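Local structure of GTPase activator-like protein (Chaetomium thermophilum, 5HIU) at residues 38-43 / 74-79; 321-326 / 363-368. The protein probably activates a GTPase as the TSC2 protein, of which this chain is the N-terminal, all-helical part. One frame throughout, in Å; residues are numbered along the deposited sequence.

Contact 1: 38-43 / 74-79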
ATOM      1  N   GLU A  38      24.276  27.598  29.446  1.00 84.56           N
ATOM      2  CA  GLU A  38      25.628  27.069  29.315  1.00 85.37           C
ATOM      3  C   GLU A  38      25.539  25.677  28.739  1.00 78.97           C
ATOM      4  O   GLU A  38      26.345  25.309  27.887  1.00 75.49           O
ATOM      5  CB  GLU A  38      26.352  27.045  30.663  1.00 88.43           C
ATOM      6  CG  GLU A  38      26.346  28.390  31.374  1.00 92.53           C
ATOM      7  CD  GLU A  38      27.235  28.436  32.605  1.00 93.24           C
ATOM      8  OE1 GLU A  38      27.038  27.612  33.523  1.00 92.00           O
ATOM      9  OE2 GLU A  38      28.116  29.322  32.662  1.00 96.77           O
ATOM     10  N   ARG A  39      24.539  24.927  29.201  1.00 76.18           N
ATOM     11  CA  ARG A  39      24.296  23.562  28.738  1.00 76.27           C
ATOM     12  C   ARG A  39      23.992  23.548  27.249  1.00 73.32           C
ATOM     13  O   ARG A  39      24.475  22.681  26.524  1.00 79.01           O
ATOM     14  CB  ARG A  39      23.133  22.919  29.498  1.00 76.82           C
ATOM     15  CG  ARG A  39      23.305  22.875  31.019  1.00 75.86           C
ATOM     16  CD  ARG A  39      22.139  22.136  31.645  1.00 73.35           C
ATOM     17  NE  ARG A  39      22.259  20.707  31.373  1.00 73.22           N
ATOM     18  CZ  ARG A  39      21.241  19.849  31.302  1.00 77.17           C
ATOM     19  NH1 ARG A  39      19.986  20.268  31.473  1.00 77.99           N
ATOM     20  NH2 ARG A  39      21.479  18.558  31.048  1.00 74.01           N
ATOM     21  N   VAL A  40      23.220  24.530  26.801  1.00 67.79           N
ATOM     22  CA  VAL A  40      22.864  24.641  25.400  1.00 67.31           C
ATOM     23  C   VAL A  40      24.121  24.826  24.548  1.00 67.76           C
ATOM     24  O   VAL A  40      24.325  24.147  23.536  1.00 67.42           O
ATOM     25  CB  VAL A  40      21.863  25.792  25.174  1.00 66.55           C
ATOM     26  CG1 VAL A  40      21.648  26.045  23.688  1.00 65.79           C
ATOM     27  CG2 VAL A  40      20.531  25.448  25.832  1.00 66.71           C
ATOM     28  N   LEU A  41      24.973  25.735  24.970  1.00 69.00           N
ATOM     29  CA  LEU A  41      26.215  26.002  24.250  1.00 69.92           C
ATOM     30  C   LEU A  41      27.154  24.780  24.278  1.00 68.35           C
ATOM     31  O   LEU A  41      27.818  24.480  23.297  1.00 65.25           O
ATOM     32  CB  LEU A  41      26.910  27.233  24.848  1.00 68.32           C
ATOM     33  CG  LEU A  41      28.184  27.678  24.153  1.00 70.51           C
ATOM     34  CD1 LEU A  41      27.840  28.260  22.801  1.00 71.81           C
ATOM     35  CD2 LEU A  41      28.949  28.686  25.006  1.00 74.71           C
ATOM     36  N   ALA A  42      27.210  24.099  25.416  1.00 70.98           N
ATOM     37  CA  ALA A  42      28.025  22.894  25.559  1.00 73.43           C
ATOM     38  C   ALA A  42      27.517  21.819  24.610  1.00 73.94           C
ATOM     39  O   ALA A  42      28.292  21.194  23.865  1.00 71.86           O
ATOM     40  CB  ALA A  42      27.966  22.395  26.991  1.00 74.91           C
ATOM     41  N   ALA A  43      26.202  21.635  24.641  1.00 69.48           N
ATOM     42  CA  ALA A  43      25.531  20.741  23.740  1.00 66.05           C
ATOM     43  C   ALA A  43      25.987  20.986  22.314  1.00 71.39           C
ATOM     44  O   ALA A  43      26.291  20.041  21.579  1.00 79.21           O
ATOM     45  CB  ALA A  43      24.024  20.920  23.855  1.00 65.11           C
ATOM     46  N   PRO A  74      12.572  25.016  26.547  1.00 62.55           N
ATOM     47  CA  PRO A  74      12.379  25.827  25.354  1.00 62.24           C
ATOM     48  C   PRO A  74      13.035  25.243  24.098  1.00 60.19           C
ATOM     49  O   PRO A  74      14.031  24.537  24.160  1.00 58.32           O
ATOM     50  CB  PRO A  74      13.049  27.150  25.732  1.00 63.24           C
ATOM     51  CG  PRO A  74      14.131  26.737  26.655  1.00 61.07           C
ATOM     52  CD  PRO A  74      13.560  25.614  27.459  1.00 61.12           C
ATOM     53  N   ASP A  75      12.471  25.576  22.955  1.00 62.86           N
ATOM     54  CA  ASP A  75      12.966  25.097  21.681  1.00 62.92           C
ATOM     55  C   ASP A  75      14.470  24.976  21.590  1.00 64.69           C
ATOM     56  O   ASP A  75      14.983  23.880  21.346  1.00 68.12           O
ATOM     57  CB  ASP A  75      12.462  26.008  20.587  1.00 63.83           C
ATOM     58  CG  ASP A  75      10.985  25.832  20.347  1.00 67.46           C
ATOM     59  OD1 ASP A  75      10.385  24.937  20.996  1.00 65.13           O
ATOM     60  OD2 ASP A  75      10.429  26.572  19.514  1.00 70.12           O
ATOM     61  N   ASN A  76      15.165  26.091  21.806  1.00 67.47           N
ATOM     62  CA  ASN A  76      16.615  26.164  21.629  1.00 65.62           C
ATOM     63  C   ASN A  76      17.354  25.080  22.377  1.00 67.93           C
ATOM     64  O   ASN A  76      18.394  24.614  21.921  1.00 73.76           O
ATOM     65  CB  ASN A  76      17.148  27.516  22.074  1.00 67.80           C
ATOM     66  CG  ASN A  76      17.006  27.738  23.566  1.00 69.87           C
ATOM     67  OD1 ASN A  76      16.088  27.221  24.189  1.00 73.18           O
ATOM     68  ND2 ASN A  76      17.920  28.501  24.147  1.00 69.71           N
ATOM     69  N   ALA A  77      16.817  24.678  23.523  1.00 67.60           N
ATOM     70  CA  ALA A  77      17.466  23.666  24.352  1.00 67.61           C
ATOM     71  C   ALA A  77      17.074  22.250  23.968  1.00 62.91           C
ATOM     72  O   ALA A  77      17.869  21.328  24.115  1.00 62.45           O
ATOM     73  CB  ALA A  77      17.164  23.909  25.831  1.00 69.94           C
ATOM     74  N   ARG A  78      15.843  22.055  23.519  1.00 62.16           N
ATOM     75  CA  ARG A  78      15.440  20.725  23.109  1.00 60.80           C
ATOM     76  C   ARG A  78      16.178  20.456  21.828  1.00 59.79           C
ATOM     77  O   ARG A  78      16.787  19.417  21.669  1.00 56.28           O
ATOM     78  CB  ARG A  78      13.925  20.618  22.893  1.00 62.25           C
ATOM     79  CG  ARG A  78      13.093  20.817  24.149  1.00 63.43           C
ATOM     80  CD  ARG A  78      11.653  20.381  23.970  1.00 61.89           C
ATOM     81  NE  ARG A  78      11.092  20.793  22.686  1.00 60.27           N
ATOM     82  CZ  ARG A  78      10.676  22.015  22.378  1.00 62.93           C
ATOM     83  NH1 ARG A  78      10.777  23.015  23.251  1.00 67.66           N
ATOM     84  NH2 ARG A  78      10.183  22.251  21.164  1.00 63.91           N
ATOM     85  N   GLN A  79      16.134  21.430  20.932  1.00 60.71           N
ATOM     86  CA  GLN A  79      16.717  21.284  19.620  1.00 59.95           C
ATOM     87  C   GLN A  79      18.197  20.982  19.678  1.00 57.90           C
ATOM     88  O   GLN A  79      18.643  19.992  19.104  1.00 57.66           O
ATOM     89  CB  GLN A  79      16.422  22.520  18.752  1.00 63.40           C
ATOM     90  CG  GLN A  79      15.014  22.434  18.171  1.00 65.99           C
ATOM     91  CD  GLN A  79      14.521  23.692  17.495  1.00 68.75           C
ATOM     92  OE1 GLN A  79      15.252  24.358  16.763  1.00 73.87           O
ATOM     93  NE2 GLN A  79      13.258  24.009  17.716  1.00 69.68           N
TER
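V40 brings both of its methyl groups to the start of helix 75-89, where A77 and the backbone of N76 receive them. P74 occupies the N-cap position of that helix, its carbonyl O accepting from the backbone N of both A77 and R78. D75 turns its carboxylate to R78 one turn ahead, while its OD2 also pairs with K113. At N76 the backbone O lies 4.0 Å from V40 CG1, the branch set anti to the V40 backbone N (chi1 172°). CG2, beside that nitrogen, runs to the methyl of A77, with 3.7 Å between V40 CG2 and A77 CB; a small side chain here lets the helices come close, the CA atoms of V40 and A77 being 5.6 Å apart. R78 leaves in the other direction: its NH2 makes a salt bridge to D75 OD1 at 2.7 Å, meeting it 37° out of the carboxylate plane, and its NE pairs with D114. M68 adds to the cover of V40. With no hydrogen bond between them, the two helices of this alpha-solenoid meet here through a small van der Waals contact with some hydrophobic burial around V40 and A77, while D75 and R78 pair their charges on another side of helix 75-89.

Contact 2: 321-326 / 363-368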
ATOM      1  N   LYS A 321      -6.411  -8.830 -15.502  1.00 57.88           N
ATOM      2  CA  LYS A 321      -4.959  -8.941 -15.476  1.00 62.61           C
ATOM      3  C   LYS A 321      -4.545 -10.353 -15.015  1.00 58.38           C
ATOM      4  O   LYS A 321      -3.714 -11.000 -15.652  1.00 51.61           O
ATOM      5  CB  LYS A 321      -4.392  -7.837 -14.582  1.00 65.25           C
ATOM      6  CG  LYS A 321      -2.896  -7.605 -14.690  1.00 78.25           C
ATOM      7  CD  LYS A 321      -2.422  -7.128 -16.057  1.00 81.00           C
ATOM      8  CE  LYS A 321      -0.890  -7.127 -16.133  1.00 86.02           C
ATOM      9  NZ  LYS A 321      -0.366  -7.084 -17.529  1.00 88.88           N
ATOM     10  N   LEU A 322      -5.173 -10.850 -13.952  1.00 51.94           N
ATOM     11  CA  LEU A 322      -4.877 -12.183 -13.475  1.00 52.26           C
ATOM     12  C   LEU A 322      -5.113 -13.248 -14.529  1.00 54.42           C
ATOM     13  O   LEU A 322      -4.252 -14.086 -14.750  1.00 61.19           O
ATOM     14  CB  LEU A 322      -5.697 -12.523 -12.229  1.00 54.13           C
ATOM     15  CG  LEU A 322      -5.231 -13.773 -11.458  1.00 56.14           C
ATOM     16  CD1 LEU A 322      -3.717 -13.830 -11.286  1.00 55.82           C
ATOM     17  CD2 LEU A 322      -5.877 -13.837 -10.086  1.00 57.56           C
ATOM     18  N   LEU A 323      -6.258 -13.192 -15.201  1.00 52.32           N
ATOM     19  CA  LEU A 323      -6.630 -14.191 -16.200  1.00 53.89           C
ATOM     20  C   LEU A 323      -5.690 -14.314 -17.401  1.00 57.87           C
ATOM     21  O   LEU A 323      -5.850 -15.233 -18.188  1.00 59.52           O
ATOM     22  CB  LEU A 323      -8.031 -13.916 -16.723  1.00 55.81           C
ATOM     23  CG  LEU A 323      -9.146 -14.248 -15.737  1.00 57.37           C
ATOM     24  CD1 LEU A 323     -10.402 -13.478 -16.092  1.00 58.13           C
ATOM     25  CD2 LEU A 323      -9.433 -15.739 -15.714  1.00 60.73           C
ATOM     26  N   ARG A 324      -4.737 -13.406 -17.578  1.00 59.05           N
ATOM     27  CA  ARG A 324      -3.720 -13.593 -18.611  1.00 65.07           C
ATOM     28  C   ARG A 324      -2.575 -14.475 -18.117  1.00 72.26           C
ATOM     29  O   ARG A 324      -1.644 -14.786 -18.879  1.00 78.70           O
ATOM     30  CB  ARG A 324      -3.127 -12.266 -19.028  1.00 69.64           C
ATOM     31  CG  ARG A 324      -4.119 -11.193 -19.399  1.00 70.66           C
ATOM     32  CD  ARG A 324      -3.332  -9.956 -19.778  1.00 74.50           C
ATOM     33  NE  ARG A 324      -4.212  -8.838 -20.058  1.00 77.45           N
ATOM     34  CZ  ARG A 324      -4.935  -8.712 -21.165  1.00 78.45           C
ATOM     35  NH1 ARG A 324      -4.889  -9.645 -22.112  1.00 84.57           N
ATOM     36  NH2 ARG A 324      -5.719  -7.644 -21.320  1.00 76.10           N
ATOM     37  N   LYS A 325      -2.625 -14.870 -16.848  1.00 72.72           N
ATOM     38  CA  LYS A 325      -1.552 -15.648 -16.267  1.00 75.89           C
ATOM     39  C   LYS A 325      -1.790 -17.154 -16.316  1.00 81.66           C
ATOM     40  O   LYS A 325      -2.900 -17.624 -16.588  1.00 80.40           O
ATOM     41  CB  LYS A 325      -1.308 -15.187 -14.843  1.00 76.20           C
ATOM     42  CG  LYS A 325      -1.128 -13.685 -14.709  1.00 77.09           C
ATOM     43  CD  LYS A 325       0.028 -13.143 -15.533  1.00 75.53           C
ATOM     44  CE  LYS A 325       0.089 -11.640 -15.380  1.00 78.19           C
ATOM     45  NZ  LYS A 325       1.305 -11.064 -15.996  1.00 84.80           N
ATOM     46  N   THR A 326      -0.703 -17.888 -16.060  1.00 91.25           N
ATOM     47  CA  THR A 326      -0.626 -19.350 -16.202  1.00 95.53           C
ATOM     48  C   THR A 326      -0.012 -19.980 -14.955  1.00 98.58           C
ATOM     49  O   THR A 326       0.878 -19.391 -14.340  1.00104.19           O
ATOM     50  CB  THR A 326       0.303 -19.744 -17.366  1.00 91.61           C
ATOM     51  OG1 THR A 326       1.623 -19.256 -17.089  1.00 84.22           O
ATOM     52  CG2 THR A 326      -0.203 -19.180 -18.698  1.00 89.33           C
ATOM     53  N   ASN A 363     -13.432  -9.863 -23.516  1.00 66.97           N
ATOM     54  CA  ASN A 363     -12.614  -9.721 -24.711  1.00 70.41           C
ATOM     55  C   ASN A 363     -11.181 -10.177 -24.529  1.00 70.14           C
ATOM     56  O   ASN A 363     -10.554 -10.606 -25.481  1.00 75.71           O
ATOM     57  CB  ASN A 363     -12.625  -8.290 -25.198  1.00 73.86           C
ATOM     58  CG  ASN A 363     -13.739  -8.033 -26.166  1.00 80.87           C
ATOM     59  OD1 ASN A 363     -13.880  -8.755 -27.146  1.00 89.35           O
ATOM     60  ND2 ASN A 363     -14.543  -7.009 -25.906  1.00 84.86           N
ATOM     61  N   SER A 364     -10.661 -10.085 -23.315  1.00 67.46           N
ATOM     62  CA  SER A 364      -9.307 -10.546 -23.058  1.00 70.34           C
ATOM     63  C   SER A 364      -9.250 -12.063 -22.898  1.00 69.61           C
ATOM     64  O   SER A 364      -8.172 -12.657 -23.008  1.00 74.80           O
ATOM     65  CB  SER A 364      -8.740  -9.891 -21.807  1.00 67.21           C
ATOM     66  OG  SER A 364      -9.490 -10.306 -20.688  1.00 67.22           O
ATOM     67  N   LEU A 365     -10.393 -12.678 -22.600  1.00 67.45           N
ATOM     68  CA  LEU A 365     -10.509 -14.141 -22.594  1.00 64.28           C
ATOM     69  C   LEU A 365     -10.487 -14.772 -23.993  1.00 65.53           C
ATOM     70  O   LEU A 365      -9.888 -15.818 -24.184  1.00 67.69           O
ATOM     71  CB  LEU A 365     -11.782 -14.566 -21.890  1.00 60.90           C
ATOM     72  CG  LEU A 365     -11.791 -14.375 -20.392  1.00 60.29           C
ATOM     73  CD1 LEU A 365     -13.123 -14.878 -19.876  1.00 62.22           C
ATOM     74  CD2 LEU A 365     -10.641 -15.099 -19.700  1.00 58.28           C
ATOM     75  N   PHE A 366     -11.152 -14.154 -24.961  1.00 66.80           N
ATOM     76  CA  PHE A 366     -11.213 -14.719 -26.292  1.00 67.98           C
ATOM     77  C   PHE A 366      -9.984 -14.378 -27.118  1.00 73.23           C
ATOM     78  O   PHE A 366      -9.693 -15.059 -28.103  1.00 75.30           O
ATOM     79  CB  PHE A 366     -12.483 -14.270 -27.008  1.00 70.79           C
ATOM     80  CG  PHE A 366     -13.719 -14.961 -26.523  1.00 70.36           C
ATOM     81  CD1 PHE A 366     -14.102 -16.179 -27.061  1.00 72.63           C
ATOM     82  CD2 PHE A 366     -14.500 -14.398 -25.533  1.00 68.54           C
ATOM     83  CE1 PHE A 366     -15.239 -16.825 -26.609  1.00 73.86           C
ATOM     84  CE2 PHE A 366     -15.637 -15.034 -25.080  1.00 70.91           C
ATOM     85  CZ  PHE A 366     -16.010 -16.252 -25.616  1.00 71.66           C
ATOM     86  N   HIS A 367      -9.277 -13.317 -26.737  1.00 78.82           N
ATOM     87  CA  HIS A 367      -8.015 -12.941 -27.389  1.00 84.48           C
ATOM     88  C   HIS A 367      -7.023 -12.478 -26.337  1.00 79.60           C
ATOM     89  O   HIS A 367      -7.292 -11.539 -25.612  1.00 79.48           O
ATOM     90  CB  HIS A 367      -8.239 -11.823 -28.422  1.00 93.43           C
ATOM     91  CG  HIS A 367      -7.162 -11.732 -29.465  1.00100.44           C
ATOM     92  ND1 HIS A 367      -7.371 -11.158 -30.702  1.00105.84           N
ATOM     93  CD2 HIS A 367      -5.877 -12.164 -29.467  1.00100.10           C
ATOM     94  CE1 HIS A 367      -6.258 -11.224 -31.412  1.00108.59           C
ATOM     95  NE2 HIS A 367      -5.337 -11.832 -30.685  1.00104.28           N
ATOM     96  N   GLY A 368      -5.890 -13.152 -26.233  1.00 81.49           N
ATOM     97  CA  GLY A 368      -4.859 -12.740 -25.294  1.00 79.40           C
ATOM     98  C   GLY A 368      -3.634 -13.613 -25.395  1.00 82.19           C
ATOM     99  O   GLY A 368      -2.727 -13.498 -24.579  1.00 94.79           O
TER
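L323 and L365 form the apolar half of this contact, two leucines whose side chains cross obliquely between the type I turn L322-K325, in the end region of helix 302-322, and the last turn of helix 352-366. Followed from its root, the L323 side chain keeps meeting one methyl, L365 CD2. L323 CB lies 4.1 Å from L365 CD2. The next carbon, CG, is set beside the backbone N (chi1 -73°), which carries the branch along the same methyl. At the tip, L323 CD1 comes to 4.0 Å from L365 CD2 and L323 CD2 stands at 4.2 Å from it, so a single methyl of L365 rests against most of the L323 side chain. R324 supplies the other half. Its chain, extended from CG to NE, reaches over to S364, where NH2 lies 3.8 Å and NH1 3.9 Å from S364 CB. That carbon approaches the guanidinium obliquely, whereas G368 CA, more distant, sits at its edge, near the plane. The hydroxyl of S364 is engaged elsewhere, with L361 O in its own helix. N374 spans the two segments, its ND2 bonding L323 O while its backbone pairs with that of L365. Direct contact between 321-326 and 363-368 thus contains no hydrogen bond: two buried leucines pack together, beside them the guanidinium of R324 makes van der Waals contacts with buried S364 and, at the exposed margin, with G368, and N374 supplies the polar link.

In the fold
Contact 1 closes before contact 2 opens, and the two lie on opposite sides of the chain's centre, 64 Å apart between centres and about 48 Å between nearest atoms. They share no helix: contact 1 joins helices 36-52 and 75-89 close to the N-terminal end, whereas contact 2 joins the ends of helices 302-322 and 352-366 much further along. Between them runs a series of helices from 96-107 to 281-294, with no strand among the modelled residues. Both belong to the DUF3384 region of TSC2. The pair illustrates how an elongated alpha-solenoid is built: its length comes from successive local helix contacts, each joining helices near in sequence, rather than from one central core.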